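Local atomic coordinates of phenol hydroxylase component phL (Pseudomonas stutzeri, PDB entry 3U52), a protein that probably serves as the helical beta subunit of a multicomponent monooxygenase hydroxylase that oxidises phenol. Residues Phe99-Cys102 with Asn106-Thr109; Gln118-Leu123 with Leu172-Ser177. One frame throughout, in Å; residues are numbered along the deposited sequence.

Contact 1: residues Phe99-Cys102 with Asn106-Thr109; sequences FGFC and NLLT
Cys102 and Leu107 meet twice, once through the backbone and once through their side chains. The polar part comes first. Leu107 N donates to Cys102 O at 3.0 Å. The N-H points well at the oxygen (159°), and the donor lies in the carbonyl plane. This bond reaches back over five residues and belongs to a Schellman motif that ends helix 81-105. Asn106 is the residue that leaves the helix. Its phi is positive, 55°, and its side chain starts away from the last turn. The same oxygen takes a bond from water. A water donates to Cys102 O at 3.2 Å and accepts from Leu108 N at 3.1 Å. This helix-end carbonyl thus holds both the backbone N-H and the water, and the water carries the link one residue further along the chain.

The apolar part depends on one methyl group. Leu107 CD1 lies 3.9 Å from Cys102 SG and 3.9 Å from Phe101 CE2. It meets the phenyl ring at a slant. Phe101 reaches it because CG stands opposite its own backbone N (chi1 -176°), which brings the CD2-CE2 side of the ring up to the methyl. Apolar contact across the two ends of the turn is characteristic of Schellman motifs. A serine in place of Leu107 would probably take this methyl away from the sulfur and this side of the ring, and open a gap there.

Phe101 also packs on Glu251 of the second subunit, another copy of this protein. Within the chain, Cys102 and Leu108 pack between two helices: Cys102 touches Met248 and Leu249 of helix 246-249, and Leu108 touches Val246 there and Ile170 of helix 147-175.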
loop_
_atom_site.group_PDB
_atom_site.type_symbol
_atom_site.label_atom_id
_atom_site.label_comp_id
_atom_site.label_asym_id
_atom_site.label_seq_id
_atom_site.Cartn_x
_atom_site.Cartn_y
_atom_site.Cartn_z
ATOM N N PHE D 99 20.785 21.062 0.934
ATOM C CA PHE D 99 20.368 22.460 1.181
ATOM C C PHE D 99 20.294 22.834 2.661
ATOM O O PHE D 99 20.760 23.899 3.055
ATOM C CB PHE D 99 19.040 22.809 0.421
ATOM C CG PHE D 99 19.273 23.265 -0.978
ATOM C CD1 PHE D 99 19.501 22.348 -1.992
ATOM C CD2 PHE D 99 19.358 24.630 -1.261
ATOM C CE1 PHE D 99 19.779 22.764 -3.292
ATOM C CE2 PHE D 99 19.653 25.065 -2.555
ATOM C CZ PHE D 99 19.863 24.143 -3.571
ATOM N N GLY D 100 19.697 21.976 3.478
ATOM C CA GLY D 100 19.617 22.230 4.926
ATOM C C GLY D 100 20.996 22.302 5.581
ATOM O O GLY D 100 21.225 23.147 6.414
ATOM N N PHE D 101 21.890 21.407 5.189
ATOM C CA PHE D 101 23.284 21.355 5.647
ATOM C C PHE D 101 24.070 22.639 5.287
ATOM O O PHE D 101 24.775 23.177 6.111
ATOM C CB PHE D 101 23.899 20.129 4.996
ATOM C CG PHE D 101 25.306 19.832 5.391
ATOM C CD1 PHE D 101 25.579 19.033 6.515
ATOM C CD2 PHE D 101 26.362 20.255 4.598
ATOM C CE1 PHE D 101 26.895 18.700 6.842
ATOM C CE2 PHE D 101 27.674 19.940 4.926
ATOM C CZ PHE D 101 27.941 19.155 6.032
ATOM N N CYS D 102 23.938 23.135 4.053
ATOM C CA CYS D 102 24.644 24.352 3.641
ATOM C C CYS D 102 24.068 25.575 4.362
ATOM O O CYS D 102 24.808 26.452 4.785
ATOM C CB CYS D 102 24.600 24.527 2.123
ATOM S SG CYS D 102 25.500 23.228 1.214
ATOM N N ASN D 106 26.165 27.724 7.104
ATOM C CA ASN D 106 26.534 28.973 6.474
ATOM C C ASN D 106 27.625 28.818 5.456
ATOM O O ASN D 106 28.510 29.662 5.344
ATOM C CB ASN D 106 26.937 30.009 7.522
ATOM C CG ASN D 106 25.856 30.233 8.530
ATOM O OD1 ASN D 106 24.708 30.534 8.196
ATOM N ND2 ASN D 106 26.213 30.099 9.777
ATOM N N LEU D 107 27.539 27.745 4.684
ATOM C CA LEU D 107 28.555 27.458 3.695
ATOM C C LEU D 107 28.590 28.502 2.561
ATOM O O LEU D 107 29.648 28.763 2.002
ATOM C CB LEU D 107 28.401 26.021 3.170
ATOM C CG LEU D 107 28.530 24.939 4.267
ATOM C CD1 LEU D 107 28.515 23.528 3.678
ATOM C CD2 LEU D 107 29.832 25.140 5.063
ATOM N N LEU D 108 27.442 29.104 2.255
ATOM C CA LEU D 108 27.343 30.122 1.203
ATOM C C LEU D 108 27.454 31.532 1.736
ATOM O O LEU D 108 28.082 32.371 1.098
ATOM C CB LEU D 108 26.041 29.997 0.424
ATOM C CG LEU D 108 25.868 28.740 -0.432
ATOM C CD1 LEU D 108 24.748 28.983 -1.449
ATOM C CD2 LEU D 108 27.150 28.328 -1.140
ATOM N N THR D 109 26.854 31.793 2.893
ATOM C CA THR D 109 26.885 33.131 3.477
ATOM C C THR D 109 28.272 33.479 4.051
ATOM O O THR D 109 28.628 34.652 4.117
ATOM C CB THR D 109 25.810 33.343 4.551
ATOM O OG1 THR D 109 25.957 32.326 5.542
ATOM C CG2 THR D 109 24.419 33.264 3.973
HETATM O O HOH W 1 24.660 29.387 3.609
#

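Contact 2: residues Gln118-Leu123 with Leu172-Ser177; sequences QLLRLL and LMIDGS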
loop_
_atom_site.group_PDB
_atom_site.type_symbol
_atom_site.label_atom_id
_atom_site.label_comp_id
_atom_site.label_asym_id
_atom_site.label_seq_id
_atom_site.Cartn_x
_atom_site.Cartn_y
_atom_site.Cartn_z
ATOM N N GLN D 118 30.083 36.316 -8.025
ATOM C CA GLN D 118 30.402 35.351 -9.073
ATOM C C GLN D 118 29.318 34.279 -9.210
ATOM O O GLN D 118 29.046 33.840 -10.310
ATOM C CB GLN D 118 31.746 34.651 -8.825
ATOM C CG GLN D 118 32.998 35.505 -9.116
ATOM C CD GLN D 118 34.315 34.715 -8.922
ATOM O OE1 GLN D 118 34.663 34.334 -7.804
ATOM N NE2 GLN D 118 35.044 34.483 -10.014
ATOM N N LEU D 119 28.722 33.837 -8.107
ATOM C CA LEU D 119 27.610 32.869 -8.205
ATOM C C LEU D 119 26.348 33.500 -8.744
ATOM O O LEU D 119 25.648 32.904 -9.561
ATOM C CB LEU D 119 27.323 32.233 -6.856
ATOM C CG LEU D 119 28.436 31.371 -6.255
ATOM C CD1 LEU D 119 27.986 30.821 -4.928
ATOM C CD2 LEU D 119 28.873 30.230 -7.196
ATOM N N LEU D 120 26.057 34.707 -8.275
ATOM C CA LEU D 120 24.885 35.441 -8.728
ATOM C C LEU D 120 24.981 35.789 -10.211
ATOM O O LEU D 120 23.959 35.981 -10.891
ATOM C CB LEU D 120 24.718 36.708 -7.908
ATOM C CG LEU D 120 24.396 36.471 -6.440
ATOM C CD1 LEU D 120 24.044 37.795 -5.734
ATOM C CD2 LEU D 120 23.257 35.421 -6.330
ATOM N N ARG D 121 26.217 35.880 -10.702
ATOM C CA ARG D 121 26.485 36.325 -12.071
ATOM C C ARG D 121 26.696 35.161 -13.038
ATOM O O ARG D 121 26.293 35.254 -14.206
ATOM C CB ARG D 121 27.690 37.305 -12.121
ATOM C CG ARG D 121 28.070 37.748 -13.531
ATOM C CD ARG D 121 29.116 38.877 -13.524
ATOM N NE ARG D 121 29.282 39.444 -14.866
ATOM C CZ ARG D 121 30.304 39.201 -15.687
ATOM N NH1 ARG D 121 31.322 38.416 -15.320
ATOM N NH2 ARG D 121 30.318 39.789 -16.879
ATOM N N LEU D 122 27.318 34.081 -12.571
ATOM C CA LEU D 122 27.670 32.992 -13.484
ATOM C C LEU D 122 26.702 31.804 -13.424
ATOM O O LEU D 122 26.485 31.145 -14.432
ATOM C CB LEU D 122 29.094 32.516 -13.202
ATOM C CG LEU D 122 30.139 33.629 -13.363
ATOM C CD1 LEU D 122 31.515 33.106 -12.969
ATOM C CD2 LEU D 122 30.127 34.149 -14.807
ATOM N N LEU D 123 26.126 31.571 -12.248
ATOM C CA LEU D 123 25.309 30.364 -11.963
ATOM C C LEU D 123 23.820 30.668 -11.841
ATOM O O LEU D 123 23.001 30.101 -12.560
ATOM C CB LEU D 123 25.809 29.651 -10.684
ATOM C CG LEU D 123 25.082 28.322 -10.361
ATOM C CD1 LEU D 123 25.307 27.337 -11.506
ATOM C CD2 LEU D 123 25.572 27.754 -9.061
ATOM N N LEU D 172 18.731 32.569 -2.547
ATOM C CA LEU D 172 18.037 32.826 -1.300
ATOM C C LEU D 172 18.891 32.474 -0.094
ATOM O O LEU D 172 18.777 33.106 0.962
ATOM C CB LEU D 172 16.699 32.074 -1.242
ATOM C CG LEU D 172 15.645 32.716 -2.139
ATOM C CD1 LEU D 172 14.332 31.919 -2.147
ATOM C CD2 LEU D 172 15.372 34.203 -1.745
ATOM N N MET D 173 19.732 31.461 -0.248
ATOM C CA MET D 173 20.647 31.105 0.801
ATOM C C MET D 173 21.627 32.247 0.978
ATOM O O MET D 173 21.878 32.654 2.089
ATOM C CB MET D 173 21.402 29.817 0.455
ATOM C CG MET D 173 21.895 29.141 1.688
ATOM S SD MET D 173 22.717 27.594 1.374
ATOM C CE MET D 173 21.422 26.668 0.546
ATOM N N ILE D 174 22.172 32.768 -0.127
ATOM C CA ILE D 174 23.146 33.865 -0.089
ATOM C C ILE D 174 22.602 35.152 0.506
ATOM O O ILE D 174 23.351 35.849 1.209
ATOM C CB ILE D 174 23.724 34.152 -1.492
ATOM C CG1 ILE D 174 24.631 33.006 -1.918
ATOM C CG2 ILE D 174 24.444 35.514 -1.518
ATOM C CD1 ILE D 174 25.033 33.011 -3.381
ATOM N N ASP D 175 21.322 35.479 0.260
ATOM C CA ASP D 175 20.721 36.687 0.846
ATOM C C ASP D 175 19.941 36.493 2.147
ATOM O O ASP D 175 19.319 37.444 2.646
ATOM C CB ASP D 175 19.859 37.463 -0.165
ATOM C CG ASP D 175 18.561 36.726 -0.565
ATOM O OD1 ASP D 175 17.927 36.032 0.272
ATOM O OD2 ASP D 175 18.150 36.875 -1.736
ATOM N N GLY D 176 19.936 35.268 2.665
ATOM C CA GLY D 176 19.252 35.000 3.899
ATOM C C GLY D 176 17.745 35.063 3.787
ATOM O O GLY D 176 17.074 35.511 4.717
ATOM N N SER D 177 17.219 34.614 2.646
ATOM C CA SER D 177 15.771 34.438 2.430
ATOM C C SER D 177 14.999 35.778 2.333
ATOM O O SER D 177 13.842 35.919 2.755
ATOM C CB SER D 177 15.187 33.474 3.463
ATOM O OG SER D 177 13.887 33.104 3.076
#
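Ile174 puts its terminal methyl between two leucines that are neighbours in sequence. CD1 lies 4.0 Å from Leu119 CD1 and 4.2 Å from Leu120 CD2. The close packing is confined to these three methyls. The Leu119 and Ile174 side chains cross at a slant, methyl against methyl, and both start toward the opposite helix. Leu120 starts more to one side, and only its outer end swings in. Ile174 is extended: its CG1 stands opposite the carbonyl carbon (chi1 -70°) and chi2 is near 168°, which carries CD1 across to the leucines. The backbones stay well apart. The nearest CA atoms, Leu120 CA and Ile174 CA, are 9.0 Å from each other, so side-chain ends make the whole contact. Other residues add to it: Leu111 meets Leu119, and Ala171, Ala181 and Glu184 meet Leu120.

This is helix-to-helix packing in an all-helical fold, between helix 113-122 and the C-terminal end of helix 147-175. That end closes with a Schellman motif. Gly176 has positive phi, Ser177 N bonds to Leu172 O at 2.7 Å, and the Gly176 N to Met173 O bond is weak.

Against the close methyls stands a more open, polar side. Ile174 itself is partly exposed, unlike the two buried leucines, and the residues after it turn to other partners. Asp175 accepts from the backbone N of Thr178 through OD1 and of Ala181 through OD2, tying the turn to the start of helix 180-191. Ser177 OG bonds to a basic side chain on the chain of another protein.

In the fold
From the N terminus, helix 81-105 comes first, and contact 1 closes a very short loop at its end. The chain then runs through a short loop into helix 113-122, where contact 2 opens. Contact 2 closes a much longer, mostly helical excursion, through helix 126-143 to the end of helix 147-175. The two contacts follow in series and neither nest nor cross. The centres of contact 1 and contact 2 are about 12 Å apart, and the two still touch. Met173, beside Ile174 in sequence, packs against Phe99, Cys102 and Leu108; Met173 SD is 3.7 Å from Leu108 CD1. The end of helix 147-175 therefore meets both helix 113-122 and the end of helix 81-105.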